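Local atomic coordinates of RNA-dependent RNA polymerase (Toscana virus, PDB entry 6QW0), a protein that probably cleaves capped host RNAs with its manganese-binding N-terminal endonuclease domain, supplying primers for viral transcription by cap snatching. Residues I18-S26 and H171-L181. Numbering follows the deposited sequence.
With SO4 (sulfate ion), chain E; SO4 (sulfate ion), chain F.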
ATOM      1  N   ILE A  18      14.254   8.101  -4.331  1.00 17.45           N
ATOM      2  CA  ILE A  18      12.831   8.438  -4.227  1.00 17.66           C
ATOM      3  C   ILE A  18      12.387   8.986  -5.577  1.00 17.60           C
ATOM      4  O   ILE A  18      12.842  10.059  -5.992  1.00 18.82           O
ATOM      5  CB  ILE A  18      12.539   9.437  -3.097  1.00 16.82           C
ATOM      6  CG1 ILE A  18      13.244   9.018  -1.800  1.00 19.85           C
ATOM      7  CG2 ILE A  18      11.009   9.507  -2.861  1.00 21.31           C
ATOM      8  CD1 ILE A  18      13.052  10.004  -0.661  1.00 23.59           C
ATOM      9  N   HIS A  19      11.513   8.244  -6.268  1.00 18.03           N
ATOM     10  CA  HIS A  19      10.954   8.738  -7.518  1.00 20.00           C
ATOM     11  C   HIS A  19       9.894   9.794  -7.205  1.00 18.13           C
ATOM     12  O   HIS A  19       9.305   9.780  -6.124  1.00 19.04           O
ATOM     13  CB  HIS A  19      10.338   7.593  -8.331  1.00 21.89           C
ATOM     14  CG  HIS A  19      11.351   6.628  -8.865  1.00 19.67           C
ATOM     15  ND1 HIS A  19      11.885   6.731 -10.131  1.00 21.12           N
ATOM     16  CD2 HIS A  19      11.942   5.554  -8.292  1.00 22.14           C
ATOM     17  CE1 HIS A  19      12.763   5.760 -10.317  1.00 21.60           C
ATOM     18  NE2 HIS A  19      12.811   5.028  -9.216  1.00 23.22           N
ATOM     19  N   PRO A  20       9.676  10.752  -8.111  1.00 19.70           N
ATOM     20  CA  PRO A  20       8.756  11.866  -7.806  1.00 17.80           C
ATOM     21  C   PRO A  20       7.309  11.404  -7.719  1.00 20.37           C
ATOM     22  O   PRO A  20       6.869  10.538  -8.473  1.00 19.90           O
ATOM     23  CB  PRO A  20       8.960  12.836  -8.982  1.00 21.18           C
ATOM     24  CG  PRO A  20       9.566  11.991 -10.074  1.00 29.73           C
ATOM     25  CD  PRO A  20      10.375  10.920  -9.392  1.00 19.95           C
ATOM     26  N   LEU A  21       6.572  11.992  -6.774  1.00 22.07           N
ATOM     27  CA  LEU A  21       5.143  11.728  -6.653  1.00 23.45           C
ATOM     28  C   LEU A  21       4.392  12.305  -7.842  1.00 23.20           C
ATOM     29  O   LEU A  21       4.681  13.412  -8.305  1.00 24.10           O
ATOM     30  CB  LEU A  21       4.593  12.324  -5.359  1.00 21.39           C
ATOM     31  CG  LEU A  21       5.094  11.718  -4.042  1.00 24.10           C
ATOM     32  CD1 LEU A  21       4.723  12.636  -2.899  1.00 25.65           C
ATOM     33  CD2 LEU A  21       4.572  10.281  -3.797  1.00 23.22           C
ATOM     34  N   ARG A  22       3.429  11.534  -8.337  1.00 20.68           N
ATOM     35  CA  ARG A  22       2.564  11.923  -9.440  1.00 22.04           C
ATOM     36  C   ARG A  22       1.112  11.878  -8.986  1.00 21.83           C
ATOM     37  O   ARG A  22       0.727  11.060  -8.139  1.00 21.58           O
ATOM     38  CB  ARG A  22       2.755  10.990 -10.643  1.00 23.53           C
ATOM     39  CG  ARG A  22       4.192  11.004 -11.206  1.00 31.37           C
ATOM     40  CD  ARG A  22       4.430   9.868 -12.197  1.00 34.37           C
ATOM     41  NE  ARG A  22       3.325   9.758 -13.144  1.00 35.72           N
ATOM     42  CZ  ARG A  22       3.230   8.833 -14.094  1.00 38.99           C
ATOM     43  NH1 ARG A  22       4.186   7.923 -14.244  1.00 34.58           N
ATOM     44  NH2 ARG A  22       2.170   8.816 -14.893  1.00 35.89           N
ATOM     45  N   ARG A  23       0.294  12.732  -9.595  1.00 22.93           N
ATOM     46  CA  ARG A  23      -1.142  12.716  -9.345  1.00 24.00           C
ATOM     47  C   ARG A  23      -1.850  11.948 -10.449  1.00 24.30           C
ATOM     48  O   ARG A  23      -1.591  12.167 -11.639  1.00 27.49           O
ATOM     49  CB  ARG A  23      -1.706  14.134  -9.243  1.00 24.80           C
ATOM     50  CG  ARG A  23      -1.025  14.986  -8.190  1.00 30.15           C
ATOM     51  CD  ARG A  23      -1.938  16.089  -7.681  1.00 35.96           C
ATOM     52  NE  ARG A  23      -1.362  16.743  -6.510  1.00 35.19           N
ATOM     53  CZ  ARG A  23      -2.003  17.637  -5.768  1.00 38.74           C
ATOM     54  NH1 ARG A  23      -3.249  17.991  -6.078  1.00 36.20           N
ATOM     55  NH2 ARG A  23      -1.396  18.175  -4.723  1.00 32.95           N
ATOM     56  N   TYR A  24      -2.740  11.047 -10.048  1.00 22.02           N
ATOM     57  CA  TYR A  24      -3.523  10.224 -10.955  1.00 22.79           C
ATOM     58  C   TYR A  24      -4.995  10.451 -10.660  1.00 23.46           C
ATOM     59  O   TYR A  24      -5.387  10.521  -9.496  1.00 23.92           O
ATOM     60  CB  TYR A  24      -3.233   8.739 -10.765  1.00 24.45           C
ATOM     61  CG  TYR A  24      -1.828   8.286 -11.072  1.00 24.08           C
ATOM     62  CD1 TYR A  24      -1.484   7.877 -12.343  1.00 22.13           C
ATOM     63  CD2 TYR A  24      -0.870   8.218 -10.073  1.00 23.56           C
ATOM     64  CE1 TYR A  24      -0.219   7.416 -12.633  1.00 23.88           C
ATOM     65  CE2 TYR A  24       0.417   7.768 -10.359  1.00 23.47           C
ATOM     66  CZ  TYR A  24       0.720   7.364 -11.644  1.00 24.29           C
ATOM     67  OH  TYR A  24       1.971   6.894 -11.970  1.00 28.12           O
ATOM     68  N   GLU A  25      -5.805  10.574 -11.703  1.00 25.21           N
ATOM     69  CA  GLU A  25      -7.245  10.693 -11.521  1.00 25.10           C
ATOM     70  C   GLU A  25      -7.911   9.371 -11.868  1.00 24.64           C
ATOM     71  O   GLU A  25      -7.532   8.714 -12.842  1.00 26.78           O
ATOM     72  CB  GLU A  25      -7.817  11.816 -12.393  1.00 27.16           C
ATOM     73  CG  GLU A  25      -7.461  13.222 -11.908  1.00 33.17           C
ATOM     74  CD  GLU A  25      -6.016  13.602 -12.202  1.00 42.84           C
ATOM     75  OE1 GLU A  25      -5.338  14.131 -11.293  1.00 47.34           O
ATOM     76  OE2 GLU A  25      -5.555  13.372 -13.342  1.00 43.02           O
ATOM     77  N   SER A  26      -8.909   8.985 -11.074  1.00 27.30           N
ATOM     78  CA  SER A  26      -9.679   7.798 -11.410  1.00 24.85           C
ATOM     79  C   SER A  26     -10.570   8.067 -12.624  1.00 27.28           C
ATOM     80  O   SER A  26     -10.865   9.214 -12.979  1.00 31.00           O
ATOM     81  CB  SER A  26     -10.527   7.328 -10.223  1.00 28.36           C
ATOM     82  OG  SER A  26     -11.307   8.373  -9.674  1.00 31.48           O
ATOM     83  N   HIS A 171      -7.345   8.792  -2.534  1.00 24.61           N
ATOM     84  CA  HIS A 171      -8.487   9.619  -2.166  1.00 26.09           C
ATOM     85  C   HIS A 171      -9.675   9.201  -3.031  1.00 24.38           C
ATOM     86  O   HIS A 171      -9.565   8.340  -3.906  1.00 24.07           O
ATOM     87  CB  HIS A 171      -8.157  11.116  -2.292  1.00 25.14           C
ATOM     88  CG  HIS A 171      -7.767  11.546  -3.671  1.00 26.00           C
ATOM     89  ND1 HIS A 171      -8.651  12.152  -4.541  1.00 29.94           N
ATOM     90  CD2 HIS A 171      -6.582  11.475  -4.328  1.00 23.23           C
ATOM     91  CE1 HIS A 171      -8.033  12.421  -5.677  1.00 27.17           C
ATOM     92  NE2 HIS A 171      -6.776  12.022  -5.573  1.00 25.72           N
ATOM     93  N   PHE A 172     -10.837   9.819  -2.785  1.00 26.09           N
ATOM     94  CA  PHE A 172     -12.057   9.363  -3.440  1.00 26.34           C
ATOM     95  C   PHE A 172     -11.966   9.443  -4.960  1.00 23.08           C
ATOM     96  O   PHE A 172     -12.603   8.649  -5.663  1.00 24.94           O
ATOM     97  CB  PHE A 172     -13.251  10.178  -2.935  1.00 26.52           C
ATOM     98  CG  PHE A 172     -14.587   9.615  -3.359  1.00 28.85           C
ATOM     99  CD1 PHE A 172     -15.227   8.668  -2.575  1.00 31.36           C
ATOM    100  CD2 PHE A 172     -15.191  10.024  -4.543  1.00 33.67           C
ATOM    101  CE1 PHE A 172     -16.454   8.140  -2.957  1.00 31.58           C
ATOM    102  CE2 PHE A 172     -16.420   9.499  -4.937  1.00 33.76           C
ATOM    103  CZ  PHE A 172     -17.044   8.549  -4.141  1.00 33.08           C
ATOM    104  N   ASN A 173     -11.166  10.373  -5.490  1.00 24.88           N
ATOM    105  CA  ASN A 173     -11.114  10.599  -6.930  1.00 27.73           C
ATOM    106  C   ASN A 173      -9.744  10.314  -7.539  1.00 24.42           C
ATOM    107  O   ASN A 173      -9.478  10.744  -8.656  1.00 26.41           O
ATOM    108  CB  ASN A 173     -11.539  12.033  -7.253  1.00 31.38           C
ATOM    109  CG  ASN A 173     -13.008  12.275  -6.979  1.00 31.11           C
ATOM    110  OD1 ASN A 173     -13.862  11.560  -7.486  1.00 35.39           O
ATOM    111  ND2 ASN A 173     -13.301  13.274  -6.161  1.00 37.35           N
ATOM    112  N   GLY A 174      -8.864   9.596  -6.851  1.00 23.99           N
ATOM    113  CA  GLY A 174      -7.599   9.309  -7.506  1.00 27.84           C
ATOM    114  C   GLY A 174      -6.556   8.814  -6.521  1.00 25.20           C
ATOM    115  O   GLY A 174      -6.873   8.407  -5.413  1.00 22.97           O
ATOM    116  N   VAL A 175      -5.302   8.884  -6.967  1.00 21.61           N
ATOM    117  CA  VAL A 175      -4.156   8.356  -6.241  1.00 20.32           C
ATOM    118  C   VAL A 175      -2.998   9.316  -6.427  1.00 22.09           C
ATOM    119  O   VAL A 175      -2.800   9.841  -7.524  1.00 23.93           O
ATOM    120  CB  VAL A 175      -3.785   6.951  -6.770  1.00 24.51           C
ATOM    121  CG1 VAL A 175      -2.406   6.538  -6.325  1.00 24.62           C
ATOM    122  CG2 VAL A 175      -4.827   5.918  -6.345  1.00 25.37           C
ATOM    123  N   VAL A 176      -2.239   9.556  -5.358  1.00 21.11           N
ATOM    124  CA  VAL A 176      -0.930  10.194  -5.451  1.00 19.95           C
ATOM    125  C   VAL A 176       0.108   9.116  -5.178  1.00 21.91           C
ATOM    126  O   VAL A 176       0.086   8.486  -4.116  1.00 21.91           O
ATOM    127  CB  VAL A 176      -0.789  11.363  -4.471  1.00 21.81           C
ATOM    128  CG1 VAL A 176       0.608  11.966  -4.576  1.00 25.83           C
ATOM    129  CG2 VAL A 176      -1.851  12.418  -4.781  1.00 22.97           C
ATOM    130  N   SER A 177       1.003   8.895  -6.141  1.00 21.34           N
ATOM    131  CA  SER A 177       1.970   7.805  -6.007  1.00 18.77           C
ATOM    132  C   SER A 177       3.193   8.118  -6.851  1.00 20.15           C
ATOM    133  O   SER A 177       3.094   8.783  -7.883  1.00 20.63           O
ATOM    134  CB  SER A 177       1.370   6.463  -6.460  1.00 21.51           C
ATOM    135  OG  SER A 177       2.294   5.395  -6.252  1.00 21.08           O
ATOM    136  N   ASN A 178       4.350   7.598  -6.432  1.00 20.80           N
ATOM    137  CA  ASN A 178       5.523   7.657  -7.292  1.00 20.71           C
ATOM    138  C   ASN A 178       5.774   6.337  -8.021  1.00 19.44           C
ATOM    139  O   ASN A 178       6.777   6.212  -8.733  1.00 21.96           O
ATOM    140  CB  ASN A 178       6.774   8.127  -6.510  1.00 18.88           C
ATOM    141  CG  ASN A 178       7.068   7.317  -5.262  1.00 20.89           C
ATOM    142  OD1 ASN A 178       6.274   6.492  -4.823  1.00 19.33           O
ATOM    143  ND2 ASN A 178       8.231   7.577  -4.668  1.00 18.60           N
ATOM    144  N   LEU A 179       4.862   5.374  -7.910  1.00 19.37           N
ATOM    145  CA  LEU A 179       4.855   4.285  -8.872  1.00 20.61           C
ATOM    146  C   LEU A 179       4.308   4.789 -10.207  1.00 21.79           C
ATOM    147  O   LEU A 179       3.648   5.831 -10.283  1.00 23.42           O
ATOM    148  CB  LEU A 179       4.013   3.109  -8.360  1.00 20.19           C
ATOM    149  CG  LEU A 179       4.565   2.365  -7.143  1.00 21.49           C
ATOM    150  CD1 LEU A 179       3.451   1.524  -6.498  1.00 23.29           C
ATOM    151  CD2 LEU A 179       5.747   1.488  -7.544  1.00 23.49           C
ATOM    152  N   ASP A 180       4.585   4.034 -11.269  1.00 21.66           N
ATOM    153  CA  ASP A 180       4.089   4.329 -12.616  1.00 25.09           C
ATOM    154  C   ASP A 180       2.872   3.439 -12.869  1.00 24.73           C
ATOM    155  O   ASP A 180       2.998   2.299 -13.309  1.00 27.69           O
ATOM    156  CB  ASP A 180       5.195   4.093 -13.638  1.00 27.40           C
ATOM    157  CG  ASP A 180       4.763   4.390 -15.060  1.00 35.66           C
ATOM    158  OD1 ASP A 180       3.775   5.130 -15.264  1.00 34.26           O
ATOM    159  OD2 ASP A 180       5.420   3.868 -15.982  1.00 39.83           O
ATOM    160  N   LEU A 181       1.681   3.964 -12.588  1.00 24.01           N
ATOM    161  CA  LEU A 181       0.466   3.154 -12.535  1.00 24.64           C
ATOM    162  C   LEU A 181      -0.368   3.327 -13.796  1.00 24.13           C
ATOM    163  O   LEU A 181      -0.456   4.426 -14.346  1.00 26.84           O
ATOM    164  CB  LEU A 181      -0.382   3.540 -11.322  1.00 23.32           C
ATOM    165  CG  LEU A 181       0.274   3.402  -9.946  1.00 21.58           C
ATOM    166  CD1 LEU A 181      -0.596   4.029  -8.880  1.00 22.45           C
ATOM    167  CD2 LEU A 181       0.563   1.940  -9.600  1.00 25.93           C
TER
HETATM  168  S   SO4 E 303     -14.444   8.874 -11.603  1.00 42.63           S
HETATM  169  O1  SO4 E 303     -15.061   8.417 -12.839  1.00 46.70           O
HETATM  170  O2  SO4 E 303     -15.450   8.971 -10.549  1.00 48.29           O
HETATM  171  O3  SO4 E 303     -13.830  10.184 -11.827  1.00 51.66           O
HETATM  172  O4  SO4 E 303     -13.426   7.908 -11.218  1.00 34.43           O
HETATM  173  S   SO4 F 304     -10.321  16.622  -6.147  1.00 61.27           S
HETATM  174  O1  SO4 F 304     -10.922  15.498  -5.433  1.00 61.75           O
HETATM  175  O2  SO4 F 304     -10.053  16.230  -7.528  1.00 58.63           O
HETATM  176  O3  SO4 F 304      -9.073  17.001  -5.498  1.00 53.84           O
HETATM  177  O4  SO4 F 304     -11.247  17.753  -6.118  1.00 65.41           O
HETATM  178  O   HOH W   1       7.411   8.534 -10.170  1.00 22.49           O
HETATM  179  O   HOH W   2       1.404   5.813 -15.747  1.00 37.19           O
HETATM  180  O   HOH W   3      -4.842  12.601  -7.498  1.00 28.82           O
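Tyr-24, which buries the most surface here, runs along the face of strand 174-177 that carries Val-175 and Ser-177, to the backbone of 179-181. There Tyr-24 OH donates to Leu-179 O at 2.6 Å, in the carbonyl plane and on a lone pair, and accepts from Leu-181 N at 3.0 Å with a nearly straight N-H...O angle of 166°. These two bonds pin the hydroxyl, while Leu-181 CB packs over one face of the Tyr-24 ring, 4.3 Å from its centroid, as a CH-pi contact.

The Arg-22 guanidinium covers that hydroxyl, its centre lying over OH. Bending at chi3 (46°) turns the chain toward Asp-180, and Arg-22 NH1 forms a salt bridge to Asp-180 OD1 at 3.0 Å, meeting it from above the carboxylate plane. A water links Arg-22 NH2, Asp-180 OD1 and Leu-181 O, tying the charged pair to the same backbone.

Asn-178 continues the contact just past Ser-177, where the first segment enters from 19-21. Asn-178 ND2 donates to His-19 O at 2.9 Å, with the acceptor in the amide plane; the same ND2 also bonds Leu-165 O, and OD1 takes Ile-167 N, so the side chain ties its own segment to both 18-26 and strand 163-171. Leu-21 CD2 lies alongside, 3.8 Å from Asn-178 N.

From there paired backbone bonds link Arg-22 with Ser-177 and Tyr-24 with Val-175, as far as Ser-26 N to Asn-173 O (3.0 Å), and the strand axes run 164° apart, giving regular antiparallel pairing. Ser-177 OG accepts from Leu-179 N, an ST turn, and is also hydrogen-bonded to Ile-167 O. Strand 174-177 also pairs with strand 163-171, a neighbour of the metal-bearing strand 124-131; the contact thus extends the mixed sheet of the PD-(D/E)XK nuclease fold, the side chain of Ser-177 about 12 Å from a bound manganese(III) ion.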